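Local coordinates for protein threonine phosphate decarboxylase-like enzyme (Sulfurospirillum multivorans, PDB 6OUX) that decarboxylates L-serine O-phosphate to ethanolamine O-phosphate in a pyridoxal phosphate-dependent reaction that supplies a precursor of norcobamides, at residues 126-131 and 359-364; 175-180 and 206-211; 331-336 and 366-371. All coordinates share one frame; numbering follows the deposited sequence.

How the interactions relate
Interaction 1 sits between the other two: its centre is about 14 Å from that of interaction 2 and about 14 Å from that of interaction 3, whose own centres lie about 23 Å apart. Strands 123-128 and 173-177 are neighbours in the seven-stranded sheet, and where their ends turn into loops Asn-180 ND2 of interaction 2 comes within 3.2 Å of Pro-129 O of interaction 1. On the other flank, Phe-131 CE1 is 3.4 Å from NH1 of Arg-369, which belongs to interaction 3. Arg-369, with Asn-181 and Arg-355 close to interaction 1, very probably binds O-phospho-L-serine, so interactions 1 and 3 probably border the substrate site, with interaction 2 close by.

Interaction 1 of 3, residues 126-131 and 359-364; sequences LMIPTF and DKIGVE
Lys-360 lays the end of its side chain over one face of the Phe-131 ring and finishes on the same residue's carbonyl. NZ donates to Phe-131 O at 2.7 Å, in the carbonyl plane with a C=O...N angle of 152°. The ammonium also makes a cation-pi contact, NZ standing 4.0 Å from the Phe-131 ring centroid and 7° off its normal, while CE adds a CH-pi contact beside it. With CG anti to the backbone N (chi1 -166°), the Phe-131 ring swings back under the lysine; Arg-369 meets the opposite face, so the ring lies between two cations. Lys-360 NZ is held further by Ala-24 O. With an alanine here, Phe-131 O would probably lose this donor and one ring face its cationic cover, leaving the ring freer to turn.

Tight apolar packing takes over at Pro-129, which follows a cis peptide bond: its CB lies 3.6 Å from Val-363 CG2, the two side chains crossing at about a right angle. Gly-362 suits the type II turn from Lys-360 to Val-363, because a side chain there would run into the Ile-361 carbonyl and Ile-128 CG1. That CG1 is already 3.4 Å from Ile-361 O.

Toward solvent the contact thins out, where Ile-128 CD1 comes to 3.9 Å from CG2 of exposed Ile-361. Between the backbones a water forms a bridge, accepting from Thr-130 N at 3.1 Å and donating to Ile-361 O at 2.6 Å. The contact thus docks a loop between strands 352-356 and 367-371 of the C-terminal sheet onto the end of strand 123-128 of the seven-stranded sheet, a junction beside the substrate pocket that fits the two-domain architecture of class I and II aminotransferases.

Interaction 2 of 3, residues 175-180 and 206-211; sequences VLINPN and IIDESF
Leu-176 sits opposite Ile-207 and Ile-177 opposite Asp-208 in two parallel strands; Leu-176 bonds on either side of Ile-207, its N donating to Ile-206 O and its O accepting from Asp-208 N at 2.8 Å. Asn-178 N donates to Asp-208 O. Helix 189-198 connects the strands in a beta-alpha-beta unit. On its side of the sheet Leu-176 and Ile-207 offer branched apolar chains to Met-192, while Ile-177 and Asp-208 project from the other side.

The Asp-208 side chain begins with CB, 3.6 Å from Ile-177 CD1. CG stands anti to the backbone N (chi1 -178°), which carries the carboxylate onward toward Ser-210. OD1 takes two donors: Ser-210 N at 2.9 Å, closing an Asx turn, and Ser-210 OG at 2.5 Å, for which OD1 offers its syn lone pair. OD2 lies 3.9 Å from Ile-177 CD1. Serine suits its place, since OG donates to Asp-208 while accepting from Ser-241 N.

Past the strands, Pro-179, entered by a cis peptide bond, rests its CD 3.8 Å from Phe-211 CB.

The carboxylate is buried, and two donors from Ser-210 on the same oxygen probably restrict its rotation.

Interaction 3 of 3, residues 331-336 and 366-371; sequences LKLPSR and ECIRIA
Leu-331 and Ile-368 form a hydrogen-bonded pair between antiparallel neighbours of the five-stranded C-terminal sheet, which carries helices 339-350 and 375-388 against one face. Leu-331 N donates to Ile-368 O at 2.9 Å, and Ile-368 N returns a bond of 3.1 Å to Leu-331 O. Beyond the non-hydrogen-bonded pair of Lys-332 with Cys-367, Leu-333 N donates to Glu-366 O at 3.0 Å.

The helix-facing side belongs to Leu-331, Ile-368 and Ile-370. Ile-368 holds CG1 in the crowded position between its backbone N and carbonyl carbon (chi1 54°), which brings that atom within 3.9 Å of Leu-331 CB and leaves CG2 on the Leu-333 side. Further out, Leu-331 reaches along the sheet and slants across Ile-370, CD2 meeting Ile-370 CD1 at 4.0 Å. Leucine and isoleucine suit this layer because their branches fill the room between strands and helices: Leu-331 and Ile-370 both touch Leu-385, and Ile-368 touches Ile-343. Leu-333 turns its own side chain to Ala-339 and Val-342.

The other face is more polar. Cys-367 lays SG alongside the first carbons of Lys-332, 3.8 Å from CB, a small side chain fitting beside a long one whose ammonium turns off toward Glu-151, a long and weak ion pair. Arg-369 also leaves the strand on this side, and its guanidinium, which very probably binds O-phospho-L-serine, is hydrogen-bonded to Cys-48 O and Asn-181 O. Glu-366 reaches out of the sheet instead, its OE1 accepting from Ala-339 N at the start of helix 339-350.

Beside the Leu-333 N to Glu-366 O bond, one water bridges the same two residues, donating to Leu-333 O at 3.0 Å and accepting from Glu-366 N at 3.0 Å.

Interaction 1 of 3, residues 126-131 and 359-364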
# COMPACT_ATOMS: atom_id res chain seq x y z
N LEU A 126 19.12 18.02 -3.66
CA LEU A 126 18.56 17.25 -4.81
C LEU A 126 19.23 17.69 -6.09
O LEU A 126 19.73 18.82 -6.20
CB LEU A 126 17.08 17.49 -4.95
CG LEU A 126 16.19 17.33 -3.72
CD1 LEU A 126 14.75 17.70 -4.10
CD2 LEU A 126 16.25 15.89 -3.26
N MET A 127 19.22 16.81 -7.09
CA MET A 127 19.68 17.22 -8.43
C MET A 127 18.48 17.65 -9.25
O MET A 127 17.35 17.24 -9.00
CB MET A 127 20.42 16.08 -9.13
CG MET A 127 21.75 15.64 -8.48
SD MET A 127 22.27 14.14 -9.38
CE MET A 127 20.97 12.88 -9.00
N ILE A 128 18.76 18.41 -10.28
CA ILE A 128 17.76 18.85 -11.23
C ILE A 128 18.36 18.70 -12.64
O ILE A 128 19.51 19.09 -12.89
CB ILE A 128 17.39 20.32 -10.90
CG1 ILE A 128 16.35 20.88 -11.82
CG2 ILE A 128 18.60 21.23 -11.06
CD1 ILE A 128 16.02 22.33 -11.51
N PRO A 129 17.60 18.12 -13.61
CA PRO A 129 16.28 17.61 -13.51
C PRO A 129 16.15 16.25 -12.91
O PRO A 129 17.04 15.45 -13.03
CB PRO A 129 15.84 17.55 -14.96
CG PRO A 129 17.04 17.40 -15.72
CD PRO A 129 18.05 18.18 -14.99
N THR A 130 15.00 16.01 -12.29
CA THR A 130 14.66 14.68 -11.81
C THR A 130 13.17 14.53 -12.06
O THR A 130 12.43 15.53 -12.09
CB THR A 130 14.93 14.49 -10.27
OG1 THR A 130 16.07 15.21 -9.81
CG2 THR A 130 15.23 13.17 -10.05
N PHE A 131 12.73 13.31 -12.28
CA PHE A 131 11.34 13.06 -12.62
C PHE A 131 10.39 13.28 -11.44
O PHE A 131 9.35 13.91 -11.60
CB PHE A 131 11.13 11.66 -13.15
CG PHE A 131 9.80 11.46 -13.81
CD1 PHE A 131 9.64 11.75 -15.14
CD2 PHE A 131 8.70 11.02 -13.10
CE1 PHE A 131 8.40 11.58 -15.80
CE2 PHE A 131 7.47 10.82 -13.74
CZ PHE A 131 7.32 11.11 -15.10
N ASP A 359 6.77 19.45 -18.29
CA ASP A 359 6.50 19.78 -16.89
C ASP A 359 7.64 19.45 -15.92
O ASP A 359 7.43 19.39 -14.72
CB ASP A 359 5.25 19.03 -16.44
CG ASP A 359 5.39 17.49 -16.51
OD1 ASP A 359 6.30 16.96 -17.20
OD2 ASP A 359 4.56 16.81 -15.88
N LYS A 360 8.82 19.13 -16.43
CA LYS A 360 9.92 18.71 -15.57
C LYS A 360 10.92 19.78 -15.60
O LYS A 360 11.50 20.03 -16.65
CB LYS A 360 10.52 17.39 -16.06
CG LYS A 360 9.56 16.21 -15.95
CD LYS A 360 8.91 16.12 -14.55
CE LYS A 360 7.88 14.99 -14.54
NZ LYS A 360 7.35 14.85 -13.16
N ILE A 361 11.13 20.45 -14.46
CA ILE A 361 11.98 21.65 -14.43
C ILE A 361 13.41 21.22 -14.59
O ILE A 361 13.82 20.21 -14.06
CB ILE A 361 11.77 22.54 -13.17
CG1 ILE A 361 10.31 23.04 -13.09
CG2 ILE A 361 12.75 23.74 -13.17
CD1 ILE A 361 9.70 23.58 -14.39
N GLY A 362 14.14 21.95 -15.42
CA GLY A 362 15.52 21.63 -15.68
C GLY A 362 15.76 20.91 -16.97
O GLY A 362 16.93 20.79 -17.43
N VAL A 363 14.69 20.43 -17.59
CA VAL A 363 14.80 19.80 -18.91
C VAL A 363 14.68 20.89 -20.01
O VAL A 363 13.63 21.43 -20.23
CB VAL A 363 13.78 18.68 -19.14
CG1 VAL A 363 14.00 18.05 -20.52
CG2 VAL A 363 13.91 17.60 -18.05
N GLU A 364 15.78 21.16 -20.70
CA GLU A 364 15.84 22.16 -21.73
C GLU A 364 15.15 21.69 -23.01
O GLU A 364 15.13 20.46 -23.34
CB GLU A 364 17.29 22.49 -22.08
CG GLU A 364 18.09 23.16 -20.97
CD GLU A 364 19.37 23.84 -21.49
OE1 GLU A 364 19.58 23.96 -22.70
OE2 GLU A 364 20.19 24.28 -20.66
O HOH W 1 13.16 18.46 -12.24

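Interaction 2 of 3, residues 175-180 and 206-211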
# COMPACT_ATOMS: atom_id res chain seq x y z
N VAL A 175 19.91 13.18 -1.93
CA VAL A 175 19.23 12.13 -2.80
C VAL A 175 19.91 12.02 -4.17
O VAL A 175 20.04 13.02 -4.86
CB VAL A 175 17.77 12.43 -3.02
CG1 VAL A 175 17.07 11.31 -3.83
CG2 VAL A 175 17.06 12.67 -1.71
N LEU A 176 20.44 10.83 -4.49
CA LEU A 176 21.01 10.54 -5.78
C LEU A 176 20.13 9.43 -6.41
O LEU A 176 19.64 8.49 -5.75
CB LEU A 176 22.46 10.07 -5.69
CG LEU A 176 23.48 11.02 -5.01
CD1 LEU A 176 24.85 10.40 -4.86
CD2 LEU A 176 23.62 12.30 -5.82
N ILE A 177 19.83 9.59 -7.67
CA ILE A 177 19.07 8.61 -8.43
C ILE A 177 20.06 8.03 -9.46
O ILE A 177 20.55 8.78 -10.31
CB ILE A 177 17.90 9.23 -9.14
CG1 ILE A 177 17.12 10.20 -8.24
CG2 ILE A 177 16.97 8.13 -9.73
CD1 ILE A 177 16.48 9.60 -7.03
N ASN A 178 20.35 6.74 -9.43
CA ASN A 178 21.43 6.21 -10.26
C ASN A 178 21.06 4.80 -10.73
O ASN A 178 20.99 3.89 -9.93
CB ASN A 178 22.74 6.21 -9.50
CG ASN A 178 23.91 6.00 -10.40
OD1 ASN A 178 24.00 6.61 -11.48
ND2 ASN A 178 24.80 5.11 -10.01
N PRO A 179 20.73 4.62 -12.03
CA PRO A 179 20.62 5.64 -13.08
C PRO A 179 19.57 6.70 -12.83
O PRO A 179 18.54 6.43 -12.24
CB PRO A 179 20.26 4.80 -14.37
CG PRO A 179 20.66 3.37 -14.06
CD PRO A 179 20.40 3.27 -12.55
N ASN A 180 19.78 7.91 -13.34
CA ASN A 180 18.76 9.03 -13.18
C ASN A 180 17.50 8.84 -14.13
O ASN A 180 17.60 8.25 -15.16
CB ASN A 180 19.41 10.38 -13.43
CG ASN A 180 18.68 11.56 -12.77
OD1 ASN A 180 18.06 11.42 -11.72
ND2 ASN A 180 18.69 12.73 -13.45
N ILE A 206 21.11 8.99 0.30
CA ILE A 206 20.05 8.14 -0.20
C ILE A 206 20.28 7.91 -1.65
O ILE A 206 20.43 8.87 -2.42
CB ILE A 206 18.67 8.80 -0.06
CG1 ILE A 206 18.31 8.93 1.43
CG2 ILE A 206 17.64 7.99 -0.82
CD1 ILE A 206 17.26 9.96 1.70
N ILE A 207 20.37 6.64 -2.03
CA ILE A 207 20.64 6.31 -3.43
C ILE A 207 19.50 5.45 -3.92
O ILE A 207 19.34 4.28 -3.47
CB ILE A 207 21.98 5.52 -3.60
CG1 ILE A 207 23.14 6.28 -2.98
CG2 ILE A 207 22.20 5.27 -5.07
CD1 ILE A 207 24.50 5.59 -2.95
N ASP A 208 18.74 5.99 -4.85
CA ASP A 208 17.67 5.28 -5.56
C ASP A 208 18.25 4.54 -6.78
O ASP A 208 18.56 5.17 -7.84
CB ASP A 208 16.53 6.22 -5.93
CG ASP A 208 15.39 5.51 -6.63
OD1 ASP A 208 15.39 4.28 -6.87
OD2 ASP A 208 14.44 6.24 -6.96
N GLU A 209 18.43 3.24 -6.63
CA GLU A 209 18.94 2.44 -7.74
C GLU A 209 17.86 1.67 -8.46
O GLU A 209 18.11 0.54 -8.95
CB GLU A 209 20.02 1.46 -7.22
CG GLU A 209 19.49 0.46 -6.20
CD GLU A 209 20.41 -0.73 -6.02
OE1 GLU A 209 21.58 -0.68 -6.56
OE2 GLU A 209 19.98 -1.67 -5.29
N SER A 210 16.69 2.23 -8.53
CA SER A 210 15.51 1.53 -9.10
C SER A 210 15.72 1.05 -10.54
O SER A 210 15.08 0.08 -11.00
CB SER A 210 14.24 2.41 -9.00
OG SER A 210 13.74 2.52 -7.66
N PHE A 211 16.55 1.76 -11.29
CA PHE A 211 16.88 1.36 -12.69
C PHE A 211 18.19 0.64 -12.94
O PHE A 211 18.60 0.48 -14.11
CB PHE A 211 16.77 2.63 -13.58
CG PHE A 211 15.45 3.31 -13.41
CD1 PHE A 211 14.31 2.69 -13.82
CD2 PHE A 211 15.34 4.51 -12.73
CE1 PHE A 211 13.07 3.27 -13.64
CE2 PHE A 211 14.11 5.07 -12.50
CZ PHE A 211 12.98 4.46 -12.98

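Interaction 3 of 3, residues 331-336 and 366-371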
# COMPACT_ATOMS: atom_id res chain seq x y z
N LEU A 331 14.47 12.04 -25.59
CA LEU A 331 14.73 12.56 -26.94
C LEU A 331 14.48 14.07 -26.97
O LEU A 331 13.45 14.48 -26.52
CB LEU A 331 13.74 11.91 -27.90
CG LEU A 331 14.24 10.72 -28.68
CD1 LEU A 331 14.59 9.61 -27.74
CD2 LEU A 331 13.21 10.22 -29.64
N LYS A 332 15.41 14.86 -27.51
CA LYS A 332 15.15 16.27 -27.77
C LYS A 332 14.72 16.47 -29.22
O LYS A 332 15.42 16.05 -30.16
CB LYS A 332 16.40 17.10 -27.49
CG LYS A 332 16.23 18.56 -27.81
CD LYS A 332 16.96 19.43 -26.84
CE LYS A 332 17.40 20.69 -27.50
NZ LYS A 332 18.75 20.30 -28.01
N LEU A 333 13.57 17.07 -29.39
CA LEU A 333 12.95 17.26 -30.68
C LEU A 333 13.59 18.46 -31.36
O LEU A 333 14.22 19.33 -30.72
CB LEU A 333 11.45 17.45 -30.55
CG LEU A 333 10.75 16.30 -29.83
CD1 LEU A 333 9.32 16.66 -29.54
CD2 LEU A 333 10.76 15.01 -30.66
N PRO A 334 13.47 18.49 -32.70
CA PRO A 334 14.12 19.55 -33.44
C PRO A 334 13.56 20.86 -33.06
O PRO A 334 12.47 20.95 -32.48
CB PRO A 334 13.76 19.25 -34.90
CG PRO A 334 13.40 17.85 -34.90
CD PRO A 334 12.65 17.67 -33.60
N SER A 335 14.28 21.91 -33.38
CA SER A 335 13.76 23.22 -33.07
C SER A 335 12.58 23.47 -34.00
O SER A 335 12.46 22.91 -35.12
CB SER A 335 14.82 24.30 -33.16
OG SER A 335 14.59 25.20 -32.10
N ARG A 336 11.67 24.25 -33.46
CA ARG A 336 10.39 24.52 -34.05
C ARG A 336 9.41 23.37 -33.94
O ARG A 336 8.31 23.50 -34.45
CB ARG A 336 10.53 25.05 -35.50
CG ARG A 336 11.58 26.17 -35.61
CD ARG A 336 11.45 27.10 -36.82
NE ARG A 336 10.56 26.58 -37.85
CZ ARG A 336 9.41 27.13 -38.23
NH1 ARG A 336 8.99 28.27 -37.70
NH2 ARG A 336 8.67 26.55 -39.19
N GLU A 366 12.38 20.97 -25.97
CA GLU A 366 11.13 20.22 -26.08
C GLU A 366 11.48 18.73 -26.17
O GLU A 366 12.00 18.30 -27.18
CB GLU A 366 10.37 20.66 -27.37
CG GLU A 366 9.72 22.05 -27.29
CD GLU A 366 8.54 22.06 -26.35
OE1 GLU A 366 7.71 21.09 -26.31
OE2 GLU A 366 8.43 23.03 -25.58
N CYS A 367 11.22 17.96 -25.11
CA CYS A 367 11.70 16.58 -24.98
C CYS A 367 10.55 15.66 -24.69
O CYS A 367 9.48 16.08 -24.14
CB CYS A 367 12.78 16.44 -23.88
SG CYS A 367 14.34 17.24 -24.31
N ILE A 368 10.77 14.39 -25.06
CA ILE A 368 9.87 13.32 -24.69
C ILE A 368 10.69 12.18 -24.06
O ILE A 368 11.83 11.92 -24.45
CB ILE A 368 9.06 12.78 -25.88
CG1 ILE A 368 9.94 12.35 -27.07
CG2 ILE A 368 8.07 13.82 -26.34
CD1 ILE A 368 9.13 11.61 -28.13
N ARG A 369 10.07 11.49 -23.12
CA ARG A 369 10.65 10.28 -22.52
C ARG A 369 9.90 9.08 -23.03
O ARG A 369 8.67 9.01 -22.87
CB ARG A 369 10.55 10.29 -21.00
CG ARG A 369 11.48 9.24 -20.34
CD ARG A 369 11.09 9.01 -18.92
NE ARG A 369 9.75 8.47 -18.76
CZ ARG A 369 9.17 8.27 -17.57
NH1 ARG A 369 9.84 8.54 -16.48
NH2 ARG A 369 7.96 7.77 -17.47
N ILE A 370 10.63 8.12 -23.62
CA ILE A 370 9.98 6.91 -24.17
C ILE A 370 10.49 5.65 -23.45
O ILE A 370 11.65 5.40 -23.42
CB ILE A 370 10.29 6.72 -25.69
CG1 ILE A 370 10.07 8.04 -26.44
CG2 ILE A 370 9.45 5.56 -26.25
CD1 ILE A 370 10.40 8.00 -27.92
N ALA A 371 9.57 4.89 -22.88
CA ALA A 371 9.95 3.64 -22.21
C ALA A 371 10.24 2.58 -23.26
O ALA A 371 9.52 2.50 -24.28
CB ALA A 371 8.80 3.17 -21.34
O HOH W 2 13.91 21.30 -28.50